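Local atomic coordinates of gastrodianin-4 (Gastrodia elata, PDB entry 1XD6), a protein that probably binds mannose as a monomeric orchid lectin and acts as an antifungal protein. Residues 4-12 with 51-59. Sequence-based numbering, arbitrary orientation.
With SO4 (sulfate ion), chain B.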
ATOM      1  N   LEU A   4       6.725   1.549  -4.445  1.00 22.44           N
ATOM      2  CA  LEU A   4       7.391   1.058  -3.249  1.00 21.91           C
ATOM      3  C   LEU A   4       7.890  -0.348  -3.527  1.00 21.73           C
ATOM      4  O   LEU A   4       7.095  -1.247  -3.781  1.00 21.30           O
ATOM      5  CB  LEU A   4       6.410   1.047  -2.073  1.00 21.57           C
ATOM      6  CG  LEU A   4       6.896   0.664  -0.667  1.00 21.77           C
ATOM      7  CD1 LEU A   4       8.033   1.572  -0.171  1.00 21.31           C
ATOM      8  CD2 LEU A   4       5.746   0.700   0.316  1.00 19.93           C
ATOM      9  N   ASN A   5       9.202  -0.519  -3.485  1.00 22.14           N
ATOM     10  CA  ASN A   5       9.828  -1.813  -3.699  1.00 23.67           C
ATOM     11  C   ASN A   5       9.769  -2.737  -2.486  1.00 23.48           C
ATOM     12  O   ASN A   5       9.746  -2.279  -1.333  1.00 22.63           O
ATOM     13  CB  ASN A   5      11.293  -1.643  -4.145  1.00 24.59           C
ATOM     14  CG  ASN A   5      11.428  -0.843  -5.437  1.00 27.98           C
ATOM     15  OD1 ASN A   5      10.682  -1.046  -6.399  1.00 31.78           O
ATOM     16  ND2 ASN A   5      12.386   0.082  -5.457  1.00 32.50           N
ATOM     17  N   ALA A   6       9.738  -4.041  -2.762  1.00 24.02           N
ATOM     18  CA  ALA A   6       9.792  -5.070  -1.717  1.00 24.54           C
ATOM     19  C   ALA A   6      10.981  -4.814  -0.809  1.00 24.82           C
ATOM     20  O   ALA A   6      12.071  -4.495  -1.289  1.00 24.55           O
ATOM     21  CB  ALA A   6       9.895  -6.457  -2.327  1.00 24.27           C
ATOM     22  N   GLY A   7      10.753  -4.936   0.494  1.00 25.17           N
ATOM     23  CA  GLY A   7      11.782  -4.734   1.501  1.00 25.96           C
ATOM     24  C   GLY A   7      11.763  -3.347   2.097  1.00 26.65           C
ATOM     25  O   GLY A   7      12.493  -3.079   3.052  1.00 27.43           O
ATOM     26  N   LYS A   8      10.934  -2.468   1.531  1.00 26.64           N
ATOM     27  CA  LYS A   8      10.835  -1.076   1.963  1.00 27.17           C
ATOM     28  C   LYS A   8       9.501  -0.842   2.665  1.00 26.75           C
ATOM     29  O   LYS A   8       8.578  -1.637   2.558  1.00 26.66           O
ATOM     30  CB  LYS A   8      10.959  -0.108   0.773  1.00 27.15           C
ATOM     31  CG  LYS A   8      12.331  -0.068   0.089  1.00 30.30           C
ATOM     32  CD  LYS A   8      13.367   0.702   0.919  1.00 33.36           C
ATOM     33  CE  LYS A   8      14.469   1.290   0.043  1.00 36.58           C
ATOM     34  NZ  LYS A   8      14.953   0.324  -1.003  1.00 39.02           N
ATOM     35  N   SER A   9       9.408   0.268   3.378  1.00 26.75           N
ATOM     36  CA  SER A   9       8.204   0.585   4.108  1.00 26.60           C
ATOM     37  C   SER A   9       7.909   2.072   4.016  1.00 25.99           C
ATOM     38  O   SER A   9       8.789   2.867   3.688  1.00 25.69           O
ATOM     39  CB  SER A   9       8.330   0.102   5.569  1.00 27.15           C
ATOM     40  OG  SER A   9       9.487   0.635   6.175  1.00 29.56           O
ATOM     41  N   LEU A  10       6.650   2.426   4.244  1.00 24.98           N
ATOM     42  CA  LEU A  10       6.258   3.811   4.440  1.00 24.89           C
ATOM     43  C   LEU A  10       5.945   4.010   5.919  1.00 24.51           C
ATOM     44  O   LEU A  10       5.144   3.272   6.477  1.00 23.11           O
ATOM     45  CB  LEU A  10       5.007   4.143   3.610  1.00 24.41           C
ATOM     46  CG  LEU A  10       5.161   4.154   2.087  1.00 25.90           C
ATOM     47  CD1 LEU A  10       3.835   4.538   1.436  1.00 25.21           C
ATOM     48  CD2 LEU A  10       6.267   5.110   1.654  1.00 24.91           C
ATOM     49  N   GLY A  11       6.568   5.011   6.534  1.00 24.46           N
ATOM     50  CA  GLY A  11       6.244   5.397   7.898  1.00 24.61           C
ATOM     51  C   GLY A  11       4.928   6.144   7.967  1.00 25.09           C
ATOM     52  O   GLY A  11       4.268   6.339   6.933  1.00 25.36           O
ATOM     53  N   ALA A  12       4.532   6.562   9.173  1.00 25.28           N
ATOM     54  CA  ALA A  12       3.324   7.369   9.351  1.00 25.42           C
ATOM     55  C   ALA A  12       3.468   8.661   8.561  1.00 25.80           C
ATOM     56  O   ALA A  12       4.498   9.335   8.650  1.00 26.35           O
ATOM     57  CB  ALA A  12       3.085   7.678  10.820  1.00 26.07           C
ATOM     58  N   ASN A  51       1.149   4.636  15.432  1.00 21.41           N
ATOM     59  CA  ASN A  51       2.476   4.489  14.858  1.00 20.65           C
ATOM     60  C   ASN A  51       2.532   3.307  13.878  1.00 20.32           C
ATOM     61  O   ASN A  51       3.465   2.502  13.913  1.00 20.29           O
ATOM     62  CB  ASN A  51       3.535   4.337  15.970  1.00 20.39           C
ATOM     63  CG  ASN A  51       3.545   5.518  16.942  1.00 20.73           C
ATOM     64  OD1 ASN A  51       3.611   6.683  16.528  1.00 20.89           O
ATOM     65  ND2 ASN A  51       3.461   5.221  18.240  1.00 18.95           N
ATOM     66  N   CYS A  52       1.517   3.189  13.021  1.00 19.52           N
ATOM     67  CA  CYS A  52       1.521   2.152  12.012  1.00 19.19           C
ATOM     68  C   CYS A  52       2.484   2.486  10.892  1.00 19.34           C
ATOM     69  O   CYS A  52       2.709   3.670  10.592  1.00 19.61           O
ATOM     70  CB  CYS A  52       0.124   1.913  11.475  1.00 19.52           C
ATOM     71  SG  CYS A  52      -1.035   1.532  12.798  1.00 19.61           S
ATOM     72  N   ILE A  53       3.076   1.443  10.314  1.00 18.64           N
ATOM     73  CA  ILE A  53       3.917   1.562   9.135  1.00 19.49           C
ATOM     74  C   ILE A  53       3.396   0.571   8.090  1.00 18.92           C
ATOM     75  O   ILE A  53       2.842  -0.478   8.442  1.00 18.35           O
ATOM     76  CB  ILE A  53       5.426   1.279   9.464  1.00 19.32           C
ATOM     77  CG1 ILE A  53       5.625  -0.134   9.994  1.00 20.28           C
ATOM     78  CG2 ILE A  53       5.971   2.280  10.460  1.00 21.21           C
ATOM     79  CD1 ILE A  53       6.156  -1.113   8.938  1.00 20.52           C
ATOM     80  N   LEU A  54       3.591   0.906   6.823  1.00 18.41           N
ATOM     81  CA  LEU A  54       3.216   0.036   5.729  1.00 19.23           C
ATOM     82  C   LEU A  54       4.446  -0.687   5.231  1.00 19.75           C
ATOM     83  O   LEU A  54       5.446  -0.050   4.941  1.00 20.39           O
ATOM     84  CB  LEU A  54       2.587   0.851   4.583  1.00 18.78           C
ATOM     85  CG  LEU A  54       2.191   0.026   3.351  1.00 18.50           C
ATOM     86  CD1 LEU A  54       1.015  -0.864   3.688  1.00 18.71           C
ATOM     87  CD2 LEU A  54       1.827   0.953   2.193  1.00 18.80           C
ATOM     88  N   LYS A  55       4.381  -2.011   5.129  1.00 19.95           N
ATOM     89  CA  LYS A  55       5.521  -2.767   4.651  1.00 20.59           C
ATOM     90  C   LYS A  55       5.184  -3.556   3.398  1.00 20.46           C
ATOM     91  O   LYS A  55       4.265  -4.386   3.401  1.00 20.84           O
ATOM     92  CB  LYS A  55       6.087  -3.667   5.765  1.00 20.86           C
ATOM     93  CG  LYS A  55       7.276  -4.516   5.334  1.00 24.04           C
ATOM     94  CD  LYS A  55       8.571  -4.039   6.001  1.00 30.50           C
ATOM     95  CE  LYS A  55       9.788  -4.522   5.202  1.00 32.22           C
ATOM     96  NZ  LYS A  55      11.050  -3.837   5.636  1.00 35.54           N
ATOM     97  N   MET A  56       5.925  -3.288   2.321  1.00 20.67           N
ATOM     98  CA  MET A  56       5.817  -4.084   1.101  1.00 20.99           C
ATOM     99  C   MET A  56       6.813  -5.214   1.302  1.00 21.89           C
ATOM    100  O   MET A  56       8.032  -5.014   1.187  1.00 21.83           O
ATOM    101  CB  MET A  56       6.154  -3.246  -0.139  1.00 20.56           C
ATOM    102  CG  MET A  56       6.105  -4.005  -1.493  1.00 21.75           C
ATOM    103  SD  MET A  56       4.454  -4.590  -1.994  1.00 24.31           S
ATOM    104  CE  MET A  56       4.636  -6.359  -1.753  1.00 23.90           C
ATOM    105  N   GLN A  57       6.303  -6.393   1.645  1.00 22.62           N
ATOM    106  CA  GLN A  57       7.176  -7.483   2.099  1.00 24.18           C
ATOM    107  C   GLN A  57       7.798  -8.194   0.919  1.00 25.08           C
ATOM    108  O   GLN A  57       7.233  -8.209  -0.180  1.00 24.70           O
ATOM    109  CB  GLN A  57       6.417  -8.484   2.983  1.00 23.42           C
ATOM    110  CG  GLN A  57       6.000  -7.919   4.330  1.00 23.65           C
ATOM    111  CD  GLN A  57       5.377  -8.948   5.273  1.00 23.79           C
ATOM    112  OE1 GLN A  57       5.229  -8.678   6.459  1.00 23.55           O
ATOM    113  NE2 GLN A  57       5.016 -10.119   4.750  1.00 23.98           N
ATOM    114  N   ARG A  58       8.945  -8.823   1.164  1.00 26.68           N
ATOM    115  CA  ARG A  58       9.654  -9.536   0.111  1.00 28.00           C
ATOM    116  C   ARG A  58       8.912 -10.774  -0.395  1.00 28.46           C
ATOM    117  O   ARG A  58       9.308 -11.354  -1.409  1.00 29.25           O
ATOM    118  CB  ARG A  58      11.095  -9.854   0.533  1.00 28.72           C
ATOM    119  CG  ARG A  58      11.957  -8.613   0.659  1.00 30.61           C
ATOM    120  CD  ARG A  58      13.393  -8.876   1.033  1.00 35.37           C
ATOM    121  NE  ARG A  58      13.952  -7.772   1.819  1.00 38.58           N
ATOM    122  CZ  ARG A  58      14.667  -6.771   1.309  1.00 39.61           C
ATOM    123  NH1 ARG A  58      14.923  -6.727   0.007  1.00 41.26           N
ATOM    124  NH2 ARG A  58      15.136  -5.812   2.105  1.00 40.38           N
ATOM    125  N   ASP A  59       7.833 -11.163   0.288  1.00 28.37           N
ATOM    126  CA  ASP A  59       6.988 -12.278  -0.166  1.00 28.45           C
ATOM    127  C   ASP A  59       5.756 -11.832  -0.989  1.00 27.79           C
ATOM    128  O   ASP A  59       4.938 -12.665  -1.372  1.00 27.75           O
ATOM    129  CB  ASP A  59       6.551 -13.177   1.019  1.00 29.01           C
ATOM    130  CG  ASP A  59       5.569 -12.483   1.960  1.00 30.17           C
ATOM    131  OD1 ASP A  59       5.789 -11.302   2.283  1.00 30.07           O
ATOM    132  OD2 ASP A  59       4.533 -13.020   2.418  1.00 33.50           O
TER
HETATM  133  S   SO4 B1001      10.565  -8.250   4.610  0.80 35.21           S
HETATM  134  O1  SO4 B1001       9.574  -7.831   5.594  0.80 36.81           O
HETATM  135  O2  SO4 B1001      11.738  -8.748   5.319  0.80 37.41           O
HETATM  136  O3  SO4 B1001      10.889  -7.086   3.811  0.80 36.08           O
HETATM  137  O4  SO4 B1001      10.054  -9.293   3.744  0.80 33.06           O
HETATM  138  O   HOH W   1       4.598   5.249  11.948  1.00 43.43           O
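Leu10 and Leu54 form an antiparallel hydrogen-bonded pair, the N of Leu10 giving to the O of Leu54 at 2.8 Å and the N of Leu54 returning to the O of Leu10 at 2.9 Å. Their side chains run abreast, and CD1 of Leu10 touches CD2 of Leu54. Leu4, before the type II beta turn of Asn5 to Lys8, packs beside them: with CG anti to its backbone N (chi1 -176°), it brings CD2 to 4.0 Å from CB of Met56, the two chains running antiparallel alongside each other. Leu4, Leu54 and Met56 are buried, and this is the close-packed side of the contact. Two further backbone hydrogen bonds, Met56 N to Lys8 O and Gly7 N to Met56 O, tie the turn to the end of strand 52-56.

The other face carries the adjacent non-hydrogen-bonded pair, Ser9 and Lys55, and is looser: Ser9, Lys8 and Arg58 are exposed. Lys55 bends at chi2 (110°), and its NZ gives a hydrogen bond to Gly7 O (3.1 Å), coming from above the carbonyl plane rather than along a lone pair. From the following loop Arg58 reaches Gly7, whose CA sits over the centre of the guanidinium, 3.5 Å above its plane. O4 of a sulfate, probably from the crystallisation liquor, accepts a hydrogen bond from the backbone N of Arg58. At the far end, where Cys52 is disulfide-bonded to Cys29, a water links the O of Cys52 to the N of Ala12, the latter bond weak.

Segment 4-12 thus passes between two of the three four-stranded sheets of the beta-prism II fold of monocot mannose-binding lectins: Leu4 is hydrogen-bonded through its backbone to Leu85 of strand 84-87, strand 9-10 edges the sheet in which 52-56 is followed by 62-66, and Leu54 also packs on Met25 of strand 21-25 in the third.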